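Local coordinates for protein putative nucleoside-diphosphate-sugar epimerase (Staphylococcus aureus subsp. aureus, PDB 3E48) that is of unknown function but probably binds NAD(P)H through a Rossmann-type domain, as nucleoside-diphosphate-sugar epimerases do, at residues I21-D26 against G180-I185; N88-A93 against S125-T130; G105-Q110 against G167-I172; K148-E153 against K159-A164. All coordinates share one frame; numbering follows the deposited sequence.

How the contacts relate
Contacts 1 and 2 both involve helices flanking the main Rossmann sheet, and both are made mainly by aliphatic branches with no hydrogen bond across them. Contact 2 is largely buried between two helices, whereas contact 1 is partly buried and lies at a helix end. Contact 3 sits nearest the centre of the chain, where a tyrosine just past one strand makes a weak hydrogen bond to a backbone carbonyl of another strand of the sheet, and contact 4, on the far side of the centre from contacts 1 and 2, joins two tyrosines and a bridging water. Contacts 3 and 4 touch through Tyr171 with Tyr162 and Ile169 with Ala164. Contacts 2 and 3 both reach the second subunit.

Contact 1: I21-D26 against G180-I185; sequences IANHID and GVIAII
The Schellman motif that ends helix 11-22 sets Ile25 and Asn23 against Ile182 of helix 174-186 in the Rossmann-type domain. His24, with positive phi, is the C-prime residue: its N bonds to Ile21 O at 3.0 Å, while Ile25 N turns back to Ala20 O. This reversal brings the first residue beyond the turn, Ile25, to the flank of the neighbouring helix. Ile25 is extended at its second torsion, CD1 lying anti to CA (chi2 177°), and this carries the methyl forward until Ile25 CD1 meets Ile182 CD1 at 4.1 Å. Ile182 is folded instead (chi2 -66°), its two methyl branches serving different partners: CD1 receives Ile25, and CG2 faces the side chain of Asn23, a looser neighbour at the margin of the contact. One turn further along the same helix, Ile185 CG2 stands 4.5 Å from Ile25 CD1, so that this one methyl is approached by two isoleucines. No hydrogen bond crosses between the segments; the attraction is apolar. Ile182 also lies on Ile16 and Gln19 of helix 11-22, which extends the helix-to-helix interface back from the turn. Beneath it the sheet supplies the floor: Ile25 and Ile185 both rest on Ile3 of strand 3-6, and Ile185 and Val181 touch Ile102 and Ile104 of strand 100-106, respectively.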
loop_
_atom_site.group_PDB
_atom_site.type_symbol
_atom_site.label_atom_id
_atom_site.label_comp_id
_atom_site.label_asym_id
_atom_site.label_seq_id
_atom_site.Cartn_x
_atom_site.Cartn_y
_atom_site.Cartn_z
ATOM N N ILE B 21 31.841 -6.213 1.575
ATOM C CA ILE B 21 33.130 -6.854 1.797
ATOM C C ILE B 21 34.244 -5.901 1.369
ATOM O O ILE B 21 35.243 -5.747 2.076
ATOM C CB ILE B 21 33.237 -8.175 0.999
ATOM C CG1 ILE B 21 32.211 -9.179 1.526
ATOM C CG2 ILE B 21 34.648 -8.734 1.087
ATOM C CD1 ILE B 21 32.316 -9.444 3.011
ATOM N N ALA B 22 34.064 -5.249 0.223
ATOM C CA ALA B 22 35.066 -4.308 -0.284
ATOM C C ALA B 22 35.236 -3.106 0.646
ATOM O O ALA B 22 36.329 -2.550 0.751
ATOM C CB ALA B 22 34.687 -3.834 -1.684
ATOM N N ASN B 23 34.157 -2.710 1.317
ATOM C CA ASN B 23 34.193 -1.578 2.243
ATOM C C ASN B 23 34.569 -1.998 3.658
ATOM O O ASN B 23 34.529 -1.191 4.587
ATOM C CB ASN B 23 32.842 -0.856 2.273
ATOM C CG ASN B 23 32.612 0.002 1.044
ATOM O OD1 ASN B 23 32.233 -0.494 -0.020
ATOM N ND2 ASN B 23 32.860 1.301 1.184
ATOM N N HIS B 24 34.919 -3.269 3.810
ATOM C CA HIS B 24 35.322 -3.825 5.096
ATOM C C HIS B 24 34.301 -3.575 6.212
ATOM O O HIS B 24 34.661 -3.185 7.325
ATOM C CB HIS B 24 36.691 -3.249 5.484
ATOM C CG HIS B 24 37.719 -3.357 4.396
ATOM N ND1 HIS B 24 38.108 -4.564 3.855
ATOM C CD2 HIS B 24 38.433 -2.407 3.745
ATOM C CE1 HIS B 24 39.015 -4.354 2.916
ATOM N NE2 HIS B 24 39.230 -3.054 2.830
ATOM N N ILE B 25 33.022 -3.800 5.917
ATOM C CA ILE B 25 31.987 -3.606 6.925
ATOM C C ILE B 25 32.014 -4.815 7.856
ATOM O O ILE B 25 31.800 -5.947 7.429
ATOM C CB ILE B 25 30.591 -3.462 6.280
ATOM C CG1 ILE B 25 30.598 -2.273 5.308
ATOM C CG2 ILE B 25 29.540 -3.238 7.360
ATOM C CD1 ILE B 25 29.297 -2.071 4.551
ATOM N N ASP B 26 32.299 -4.573 9.131
ATOM C CA ASP B 26 32.375 -5.664 10.092
ATOM C C ASP B 26 31.013 -5.986 10.698
ATOM O O ASP B 26 30.066 -5.202 10.589
ATOM C CB ASP B 26 33.377 -5.316 11.201
ATOM C CG ASP B 26 33.880 -6.540 11.940
ATOM O OD1 ASP B 26 34.272 -7.520 11.269
ATOM O OD2 ASP B 26 33.895 -6.522 13.187
ATOM N N GLY B 180 24.130 3.002 -3.123
ATOM C CA GLY B 180 23.302 3.850 -2.284
ATOM C C GLY B 180 22.960 3.162 -0.973
ATOM O O GLY B 180 22.985 3.784 0.090
ATOM N N VAL B 181 22.635 1.874 -1.043
ATOM C CA VAL B 181 22.291 1.115 0.152
ATOM C C VAL B 181 23.496 1.020 1.095
ATOM O O VAL B 181 23.355 1.183 2.306
ATOM C CB VAL B 181 21.781 -0.302 -0.223
ATOM C CG1 VAL B 181 21.590 -1.149 1.024
ATOM C CG2 VAL B 181 20.456 -0.189 -0.977
ATOM N N ILE B 182 24.675 0.769 0.530
ATOM C CA ILE B 182 25.910 0.676 1.310
ATOM C C ILE B 182 26.191 2.010 2.002
ATOM O O ILE B 182 26.573 2.048 3.173
ATOM C CB ILE B 182 27.112 0.310 0.401
ATOM C CG1 ILE B 182 27.006 -1.158 -0.042
ATOM C CG2 ILE B 182 28.431 0.585 1.122
ATOM C CD1 ILE B 182 27.149 -2.174 1.080
ATOM N N ALA B 183 25.987 3.107 1.279
ATOM C CA ALA B 183 26.221 4.432 1.844
ATOM C C ALA B 183 25.306 4.661 3.042
ATOM O O ALA B 183 25.712 5.259 4.039
ATOM C CB ALA B 183 25.985 5.509 0.787
ATOM N N ILE B 184 24.068 4.185 2.943
ATOM C CA ILE B 184 23.119 4.338 4.038
ATOM C C ILE B 184 23.570 3.504 5.235
ATOM O O ILE B 184 23.615 3.996 6.361
ATOM C CB ILE B 184 21.707 3.898 3.614
ATOM C CG1 ILE B 184 21.203 4.826 2.503
ATOM C CG2 ILE B 184 20.763 3.918 4.815
ATOM C CD1 ILE B 184 19.863 4.428 1.920
ATOM N N ILE B 185 23.918 2.247 4.976
ATOM C CA ILE B 185 24.365 1.336 6.024
ATOM C C ILE B 185 25.554 1.893 6.803
ATOM O O ILE B 185 25.564 1.870 8.035
ATOM C CB ILE B 185 24.761 -0.048 5.431
ATOM C CG1 ILE B 185 23.521 -0.752 4.875
ATOM C CG2 ILE B 185 25.410 -0.918 6.508
ATOM C CD1 ILE B 185 23.824 -2.050 4.136
#

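Contact 2: N88-A93 against S125-T130; sequences NLVYAA and SRLLST
Two helices packed on one face of the Rossmann sheet, 84-96 and 118-131, meet where Val90 presses against Leu127 and Leu128. One branch of the valine does the touching. Val90 CG2 comes to 3.9 Å from Leu127 CD2 and to 4.1 Å from Leu127 CG, and the same methyl lies 4.3 Å from Leu128 CD2, so it is met by two successive leucines. With CG1 of Val90 anti to the backbone N (chi1 175°), CG2 stands anti to the carbonyl carbon, and it is this branch that meets the leucines. The CA atoms of Val90 and Leu128 are 7.1 Å apart, the nearest CA pair of the two segments. In the chain the two helices precede and follow strand 100-106, the first linking strand 68-71 to it and the second leading on to strand 134-143, the successive beta-alpha-beta units of a Rossmann fold. Leu128 reaches down to that sheet, touching Phe103, Tyr135 and Tyr137, while Leu127 also covers Val86 and Glu87 of helix 84-96 and meets Pro119 of the second subunit. Near the end of helix 118-131, Thr130 OG1 donates to Leu127 O at 2.9 Å, arriving 24° off the carbonyl plane, and ties its hydroxyl back to the preceding turn. On another face of this helix, Arg126 NE bonds to Asp109 O of the second subunit.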
loop_
_atom_site.group_PDB
_atom_site.type_symbol
_atom_site.label_atom_id
_atom_site.label_comp_id
_atom_site.label_asym_id
_atom_site.label_seq_id
_atom_site.Cartn_x
_atom_site.Cartn_y
_atom_site.Cartn_z
ATOM N N ASN B 88 6.324 -11.398 8.688
ATOM C CA ASN B 88 7.349 -12.128 9.413
ATOM C C ASN B 88 8.532 -11.239 9.758
ATOM O O ASN B 88 9.116 -11.361 10.835
ATOM C CB ASN B 88 7.790 -13.359 8.621
ATOM C CG ASN B 88 6.714 -14.430 8.587
ATOM O OD1 ASN B 88 5.803 -14.426 9.422
ATOM N ND2 ASN B 88 6.816 -15.356 7.639
ATOM N N LEU B 89 8.878 -10.337 8.846
ATOM C CA LEU B 89 9.980 -9.410 9.086
ATOM C C LEU B 89 9.723 -8.627 10.371
ATOM O O LEU B 89 10.568 -8.595 11.267
ATOM C CB LEU B 89 10.110 -8.439 7.912
ATOM C CG LEU B 89 11.026 -7.232 8.112
ATOM C CD1 LEU B 89 12.476 -7.682 8.317
ATOM C CD2 LEU B 89 10.913 -6.331 6.883
ATOM N N VAL B 90 8.550 -8.003 10.459
ATOM C CA VAL B 90 8.190 -7.211 11.632
ATOM C C VAL B 90 8.078 -8.054 12.902
ATOM O O VAL B 90 8.570 -7.657 13.959
ATOM C CB VAL B 90 6.859 -6.453 11.413
ATOM C CG1 VAL B 90 6.448 -5.738 12.693
ATOM C CG2 VAL B 90 7.021 -5.448 10.279
ATOM N N TYR B 91 7.429 -9.211 12.802
ATOM C CA TYR B 91 7.265 -10.077 13.960
ATOM C C TYR B 91 8.604 -10.518 14.527
ATOM O O TYR B 91 8.820 -10.467 15.740
ATOM C CB TYR B 91 6.443 -11.310 13.589
ATOM C CG TYR B 91 6.234 -12.268 14.740
ATOM C CD1 TYR B 91 7.213 -13.195 15.090
ATOM C CD2 TYR B 91 5.061 -12.237 15.489
ATOM C CE1 TYR B 91 7.030 -14.068 16.152
ATOM C CE2 TYR B 91 4.864 -13.106 16.557
ATOM C CZ TYR B 91 5.854 -14.021 16.882
ATOM O OH TYR B 91 5.665 -14.899 17.922
ATOM N N ALA B 92 9.495 -10.955 13.645
ATOM C CA ALA B 92 10.812 -11.424 14.063
ATOM C C ALA B 92 11.678 -10.288 14.590
ATOM O O ALA B 92 12.448 -10.482 15.531
ATOM C CB ALA B 92 11.512 -12.123 12.905
ATOM N N ALA B 93 11.566 -9.107 13.989
ATOM C CA ALA B 93 12.355 -7.974 14.453
ATOM C C ALA B 93 11.974 -7.656 15.899
ATOM O O ALA B 93 12.839 -7.385 16.729
ATOM C CB ALA B 93 12.120 -6.754 13.553
ATOM N N SER B 125 5.334 -0.655 3.433
ATOM C CA SER B 125 5.672 0.662 3.966
ATOM C C SER B 125 4.805 0.983 5.179
ATOM O O SER B 125 5.303 1.380 6.238
ATOM C CB SER B 125 5.477 1.730 2.881
ATOM O OG SER B 125 5.785 3.024 3.364
ATOM N N ARG B 126 3.500 0.802 5.027
ATOM C CA ARG B 126 2.577 1.083 6.121
ATOM C C ARG B 126 2.771 0.150 7.316
ATOM O O ARG B 126 2.732 0.597 8.464
ATOM C CB ARG B 126 1.142 1.024 5.591
ATOM C CG ARG B 126 0.918 2.105 4.546
ATOM C CD ARG B 126 -0.330 1.908 3.703
ATOM N NE ARG B 126 -0.561 3.096 2.883
ATOM C CZ ARG B 126 0.187 3.458 1.843
ATOM N NH1 ARG B 126 1.227 2.719 1.467
ATOM N NH2 ARG B 126 -0.082 4.588 1.197
ATOM N N LEU B 127 3.003 -1.137 7.063
ATOM C CA LEU B 127 3.202 -2.064 8.172
ATOM C C LEU B 127 4.419 -1.633 8.988
ATOM O O LEU B 127 4.404 -1.691 10.218
ATOM C CB LEU B 127 3.399 -3.498 7.674
ATOM C CG LEU B 127 3.331 -4.584 8.764
ATOM C CD1 LEU B 127 1.907 -4.653 9.339
ATOM C CD2 LEU B 127 3.733 -5.925 8.177
ATOM N N LEU B 128 5.481 -1.204 8.311
ATOM C CA LEU B 128 6.668 -0.755 9.033
ATOM C C LEU B 128 6.299 0.442 9.900
ATOM O O LEU B 128 6.719 0.540 11.052
ATOM C CB LEU B 128 7.789 -0.388 8.054
ATOM C CG LEU B 128 8.443 -1.631 7.446
ATOM C CD1 LEU B 128 9.224 -1.252 6.198
ATOM C CD2 LEU B 128 9.358 -2.279 8.478
ATOM N N SER B 129 5.501 1.350 9.345
ATOM C CA SER B 129 5.070 2.526 10.089
ATOM C C SER B 129 4.278 2.132 11.344
ATOM O O SER B 129 4.477 2.712 12.411
ATOM C CB SER B 129 4.216 3.430 9.190
ATOM O OG SER B 129 3.807 4.596 9.886
ATOM N N THR B 130 3.398 1.137 11.229
ATOM C CA THR B 130 2.589 0.716 12.378
ATOM C C THR B 130 3.355 -0.086 13.428
ATOM O O THR B 130 2.928 -0.162 14.582
ATOM C CB THR B 130 1.396 -0.176 11.970
ATOM O OG1 THR B 130 1.874 -1.478 11.602
ATOM C CG2 THR B 130 0.635 0.435 10.802
#

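Contact 3: G105-Q110 against G167-I172; sequences GYYADQ and GRINYI
Tyr107, just beyond the end of strand 100-106, reaches Asn170 and Ile169 of strand 168-172. In the mixed sheet built around the Rossmann core, both strands pair with strand 134-143, and the tyrosine reaches past that intervening strand, touching its Met142. The polar part is a single weak hydrogen bond, with Tyr107 OH donating to Asn170 O at 2.8 Å. The Asn170 side chain turns elsewhere: its OD1 takes a bond from Gly199 N and its ND2 is bonded to Ser201 OG, which fixes the amide with its plane 71° from the tyrosine ring.

Van der Waals contacts accompany the bond, as Tyr107 CE1 lies 4.0 Å from Asn170 CB. Tyr107 CG is placed between its own N and carbonyl carbon (chi1 74°), an orientation that sends the ring across to strand 168-172. Within its own segment the ring also has an aromatic neighbour: Tyr107 CD2 lies over one face of the Tyr106 ring, toward its rim and 3.6 Å above the plane. Ile169 runs roughly perpendicular to the tyrosine, and its CG2 packs tightly on Tyr107 OH at 3.3 Å.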
loop_
_atom_site.group_PDB
_atom_site.type_symbol
_atom_site.label_atom_id
_atom_site.label_comp_id
_atom_site.label_asym_id
_atom_site.label_seq_id
_atom_site.Cartn_x
_atom_site.Cartn_y
_atom_site.Cartn_z
ATOM N N GLY B 105 12.466 -1.304 -1.146
ATOM C CA GLY B 105 11.240 -1.416 -1.913
ATOM C C GLY B 105 11.337 -0.890 -3.331
ATOM O O GLY B 105 12.278 -0.177 -3.676
ATOM N N TYR B 106 10.352 -1.241 -4.152
ATOM C CA TYR B 106 10.302 -0.820 -5.553
ATOM C C TYR B 106 9.478 0.464 -5.681
ATOM O O TYR B 106 8.496 0.639 -4.964
ATOM C CB TYR B 106 9.686 -1.944 -6.385
ATOM C CG TYR B 106 9.799 -1.766 -7.880
ATOM C CD1 TYR B 106 11.012 -1.400 -8.470
ATOM C CD2 TYR B 106 8.707 -2.010 -8.713
ATOM C CE1 TYR B 106 11.136 -1.281 -9.850
ATOM C CE2 TYR B 106 8.822 -1.898 -10.095
ATOM C CZ TYR B 106 10.040 -1.533 -10.656
ATOM O OH TYR B 106 10.160 -1.423 -12.020
ATOM N N TYR B 107 9.860 1.344 -6.607
ATOM C CA TYR B 107 9.163 2.620 -6.773
ATOM C C TYR B 107 7.762 2.600 -7.396
ATOM O O TYR B 107 7.095 3.632 -7.429
ATOM C CB TYR B 107 10.045 3.626 -7.534
ATOM C CG TYR B 107 10.232 3.418 -9.032
ATOM C CD1 TYR B 107 10.608 4.490 -9.842
ATOM C CD2 TYR B 107 10.087 2.168 -9.629
ATOM C CE1 TYR B 107 10.837 4.328 -11.210
ATOM C CE2 TYR B 107 10.319 1.994 -11.005
ATOM C CZ TYR B 107 10.692 3.081 -11.786
ATOM O OH TYR B 107 10.913 2.913 -13.138
ATOM N N ALA B 108 7.312 1.447 -7.879
ATOM C CA ALA B 108 5.976 1.344 -8.479
ATOM C C ALA B 108 5.020 1.015 -7.342
ATOM O O ALA B 108 4.488 -0.095 -7.257
ATOM C CB ALA B 108 5.958 0.240 -9.532
ATOM N N ASP B 109 4.801 1.999 -6.474
ATOM C CA ASP B 109 3.980 1.791 -5.290
ATOM C C ASP B 109 2.931 2.852 -4.949
ATOM O O ASP B 109 2.451 2.890 -3.816
ATOM C CB ASP B 109 4.908 1.611 -4.083
ATOM C CG ASP B 109 5.722 2.860 -3.776
ATOM O OD1 ASP B 109 5.595 3.874 -4.503
ATOM O OD2 ASP B 109 6.506 2.833 -2.798
ATOM N N GLN B 110 2.568 3.706 -5.902
ATOM C CA GLN B 110 1.567 4.736 -5.618
ATOM C C GLN B 110 0.189 4.112 -5.430
ATOM O O GLN B 110 -0.054 2.985 -5.861
ATOM C CB GLN B 110 1.521 5.777 -6.739
ATOM C CG GLN B 110 2.861 6.473 -6.981
ATOM C CD GLN B 110 3.600 5.907 -8.181
ATOM O OE1 GLN B 110 3.627 4.691 -8.391
ATOM N NE2 GLN B 110 4.216 6.789 -8.972
ATOM N N GLY B 167 5.260 7.081 -22.267
ATOM C CA GLY B 167 5.756 7.345 -20.928
ATOM C C GLY B 167 7.265 7.272 -20.783
ATOM O O GLY B 167 7.960 6.666 -21.601
ATOM N N ARG B 168 7.771 7.913 -19.735
ATOM C CA ARG B 168 9.196 7.919 -19.441
ATOM C C ARG B 168 9.396 7.055 -18.200
ATOM O O ARG B 168 8.688 7.216 -17.204
ATOM C CB ARG B 168 9.674 9.349 -19.174
ATOM C CG ARG B 168 9.503 10.288 -20.362
ATOM C CD ARG B 168 9.800 11.727 -19.971
ATOM N NE ARG B 168 11.184 11.904 -19.546
ATOM C CZ ARG B 168 12.233 11.785 -20.353
ATOM N NH1 ARG B 168 12.060 11.490 -21.635
ATOM N NH2 ARG B 168 13.459 11.961 -19.877
ATOM N N ILE B 169 10.349 6.132 -18.268
ATOM C CA ILE B 169 10.625 5.237 -17.149
ATOM C C ILE B 169 12.013 5.485 -16.586
ATOM O O ILE B 169 12.994 5.549 -17.334
ATOM C CB ILE B 169 10.533 3.750 -17.579
ATOM C CG1 ILE B 169 9.091 3.390 -17.952
ATOM C CG2 ILE B 169 10.994 2.841 -16.447
ATOM C CD1 ILE B 169 8.937 2.058 -18.637
ATOM N N ASN B 170 12.107 5.623 -15.271
ATOM C CA ASN B 170 13.410 5.851 -14.677
ATOM C C ASN B 170 14.104 4.520 -14.416
ATOM O O ASN B 170 13.524 3.593 -13.844
ATOM C CB ASN B 170 13.295 6.667 -13.393
ATOM C CG ASN B 170 14.642 7.147 -12.902
ATOM O OD1 ASN B 170 15.357 6.418 -12.225
ATOM N ND2 ASN B 170 15.004 8.374 -13.262
ATOM N N TYR B 171 15.355 4.450 -14.867
ATOM C CA TYR B 171 16.198 3.262 -14.763
ATOM C C TYR B 171 17.455 3.517 -13.949
ATOM O O TYR B 171 17.960 4.635 -13.913
ATOM C CB TYR B 171 16.661 2.825 -16.150
ATOM C CG TYR B 171 15.645 2.100 -16.986
ATOM C CD1 TYR B 171 15.549 0.710 -16.938
ATOM C CD2 TYR B 171 14.816 2.792 -17.868
ATOM C CE1 TYR B 171 14.662 0.022 -17.753
ATOM C CE2 TYR B 171 13.919 2.116 -18.689
ATOM C CZ TYR B 171 13.850 0.728 -18.626
ATOM O OH TYR B 171 12.974 0.045 -19.438
ATOM N N ILE B 172 17.979 2.458 -13.341
ATOM C CA ILE B 172 19.203 2.544 -12.543
ATOM C C ILE B 172 19.834 1.143 -12.459
ATOM O O ILE B 172 19.122 0.136 -12.469
ATOM C CB ILE B 172 18.890 3.104 -11.124
ATOM C CG1 ILE B 172 20.181 3.268 -10.320
ATOM C CG2 ILE B 172 17.917 2.177 -10.393
ATOM C CD1 ILE B 172 19.985 3.993 -9.002
#

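Contact 4: K148-E153 against K159-A164; sequences KPYLPE and KLIYPA
Tyr150, on helix 147-157, extends across to Tyr162 and Ile161, which follow the short strand 159-160. From CB, which points at that segment, the ring leaves with CG anti to the backbone N (chi1 -174°) and heads outward from the helix. Along one side of the ring, CD2 and then CE2 each come 3.4 Å from Tyr162 OH, and CE2 also approaches Tyr162 CZ at 3.7 Å. The two side chains run antiparallel, each passing alongside the other, their ring planes inclined at 34° and their centroids 5.8 Å apart, so the contact is made by CD2 and CE2 of Tyr150 against the hydroxyl end of Tyr162. At the tip, Tyr150 OH lies 4.0 Å from Ile161 CG1 and shares a 2.9 Å hydrogen bond with a water. That water, in the plane of the Tyr150 ring at its edge, accepts a bond from Ile161 N at 3.0 Å and sits over the centre of one face of the Tyr162 ring. It thus couples the helix side chain to the backbone just after the strand. Tyr150 OH is also bonded to Tyr233 OH, a partner it shares with Glu153 OE2. Around the pair, the Tyr162 ring stacks on Tyr247 of helix 239-251 and touches Met204 of helix 204-215 and Phe229 of helix 226-231, while strand 159-160 runs parallel to strand 220-221.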
loop_
_atom_site.group_PDB
_atom_site.type_symbol
_atom_site.label_atom_id
_atom_site.label_comp_id
_atom_site.label_asym_id
_atom_site.label_seq_id
_atom_site.Cartn_x
_atom_site.Cartn_y
_atom_site.Cartn_z
ATOM N N LYS B 148 20.642 -6.057 -20.876
ATOM C CA LYS B 148 21.754 -6.713 -21.562
ATOM C C LYS B 148 21.402 -8.084 -22.139
ATOM O O LYS B 148 21.586 -8.322 -23.333
ATOM C CB LYS B 148 22.970 -6.826 -20.636
ATOM C CG LYS B 148 23.686 -5.510 -20.395
ATOM C CD LYS B 148 24.984 -5.718 -19.622
ATOM C CE LYS B 148 25.781 -4.425 -19.523
ATOM N NZ LYS B 148 27.073 -4.601 -18.801
ATOM N N PRO B 149 20.896 -9.008 -21.305
ATOM C CA PRO B 149 20.542 -10.340 -21.814
ATOM C C PRO B 149 19.354 -10.318 -22.773
ATOM O O PRO B 149 19.115 -11.277 -23.511
ATOM C CB PRO B 149 20.222 -11.126 -20.544
ATOM C CG PRO B 149 21.053 -10.442 -19.500
ATOM C CD PRO B 149 20.855 -8.990 -19.833
ATOM N N TYR B 150 18.614 -9.217 -22.762
ATOM C CA TYR B 150 17.435 -9.080 -23.606
ATOM C C TYR B 150 17.771 -8.566 -25.004
ATOM O O TYR B 150 17.033 -8.813 -25.958
ATOM C CB TYR B 150 16.438 -8.151 -22.905
ATOM C CG TYR B 150 15.085 -8.011 -23.568
ATOM C CD1 TYR B 150 14.423 -9.115 -24.110
ATOM C CD2 TYR B 150 14.440 -6.778 -23.595
ATOM C CE1 TYR B 150 13.145 -8.986 -24.659
ATOM C CE2 TYR B 150 13.169 -6.639 -24.134
ATOM C CZ TYR B 150 12.525 -7.740 -24.665
ATOM O OH TYR B 150 11.264 -7.589 -25.192
ATOM N N LEU B 151 18.894 -7.865 -25.126
ATOM C CA LEU B 151 19.320 -7.317 -26.410
ATOM C C LEU B 151 19.201 -8.298 -27.576
ATOM O O LEU B 151 18.685 -7.943 -28.636
ATOM C CB LEU B 151 20.763 -6.805 -26.322
ATOM C CG LEU B 151 20.937 -5.339 -25.931
ATOM C CD1 LEU B 151 22.419 -5.014 -25.813
ATOM C CD2 LEU B 151 20.282 -4.451 -26.981
ATOM N N PRO B 152 19.681 -9.543 -27.401
ATOM C CA PRO B 152 19.599 -10.533 -28.478
ATOM C C PRO B 152 18.208 -10.630 -29.102
ATOM O O PRO B 152 18.068 -10.647 -30.326
ATOM C CB PRO B 152 20.021 -11.827 -27.785
ATOM C CG PRO B 152 21.036 -11.340 -26.795
ATOM C CD PRO B 152 20.364 -10.109 -26.223
ATOM N N GLU B 153 17.178 -10.684 -28.262
ATOM C CA GLU B 153 15.810 -10.785 -28.761
ATOM C C GLU B 153 15.388 -9.482 -29.433
ATOM O O GLU B 153 14.759 -9.496 -30.494
ATOM C CB GLU B 153 14.846 -11.117 -27.617
ATOM C CG GLU B 153 13.523 -11.707 -28.084
ATOM C CD GLU B 153 12.591 -12.045 -26.934
ATOM O OE1 GLU B 153 13.058 -12.657 -25.946
ATOM O OE2 GLU B 153 11.388 -11.710 -27.026
ATOM N N LYS B 159 12.883 -4.357 -32.867
ATOM C CA LYS B 159 11.882 -3.496 -32.258
ATOM C C LYS B 159 11.817 -3.631 -30.740
ATOM O O LYS B 159 12.037 -4.710 -30.185
ATOM C CB LYS B 159 10.501 -3.815 -32.841
ATOM C CG LYS B 159 10.430 -3.773 -34.359
ATOM C CD LYS B 159 9.122 -4.359 -34.873
ATOM C CE LYS B 159 9.102 -4.418 -36.394
ATOM N NZ LYS B 159 7.853 -5.046 -36.908
ATOM N N LEU B 160 11.527 -2.516 -30.080
ATOM C CA LEU B 160 11.365 -2.479 -28.630
ATOM C C LEU B 160 9.844 -2.534 -28.496
ATOM O O LEU B 160 9.150 -1.651 -29.003
ATOM C CB LEU B 160 11.897 -1.161 -28.066
ATOM C CG LEU B 160 11.835 -1.006 -26.543
ATOM C CD1 LEU B 160 12.761 -2.022 -25.884
ATOM C CD2 LEU B 160 12.243 0.413 -26.164
ATOM N N ILE B 161 9.326 -3.559 -27.827
ATOM C CA ILE B 161 7.880 -3.729 -27.712
ATOM C C ILE B 161 7.199 -3.425 -26.378
ATOM O O ILE B 161 5.996 -3.672 -26.230
ATOM C CB ILE B 161 7.476 -5.161 -28.126
ATOM C CG1 ILE B 161 8.091 -6.180 -27.163
ATOM C CG2 ILE B 161 7.948 -5.438 -29.548
ATOM C CD1 ILE B 161 7.682 -7.612 -27.436
ATOM N N TYR B 162 7.942 -2.900 -25.411
ATOM C CA TYR B 162 7.351 -2.577 -24.113
ATOM C C TYR B 162 6.096 -1.721 -24.287
ATOM O O TYR B 162 6.138 -0.659 -24.901
ATOM C CB TYR B 162 8.350 -1.818 -23.233
ATOM C CG TYR B 162 9.583 -2.596 -22.822
ATOM C CD1 TYR B 162 9.490 -3.907 -22.351
ATOM C CD2 TYR B 162 10.838 -1.989 -22.827
ATOM C CE1 TYR B 162 10.621 -4.588 -21.886
ATOM C CE2 TYR B 162 11.966 -2.657 -22.366
ATOM C CZ TYR B 162 11.854 -3.950 -21.895
ATOM O OH TYR B 162 12.976 -4.587 -21.412
ATOM N N PRO B 163 4.956 -2.182 -23.749
ATOM C CA PRO B 163 3.694 -1.437 -23.855
ATOM C C PRO B 163 3.669 -0.302 -22.842
ATOM O O PRO B 163 2.862 -0.302 -21.910
ATOM C CB PRO B 163 2.648 -2.501 -23.557
ATOM C CG PRO B 163 3.344 -3.348 -22.529
ATOM C CD PRO B 163 4.740 -3.491 -23.112
ATOM N N ALA B 164 4.561 0.664 -23.032
ATOM C CA ALA B 164 4.671 1.795 -22.119
ATOM C C ALA B 164 4.198 3.106 -22.727
ATOM O O ALA B 164 4.432 4.174 -22.163
ATOM C CB ALA B 164 6.118 1.935 -21.650
HETATM O O HOH W 1 10.545 -4.818 -25.433
#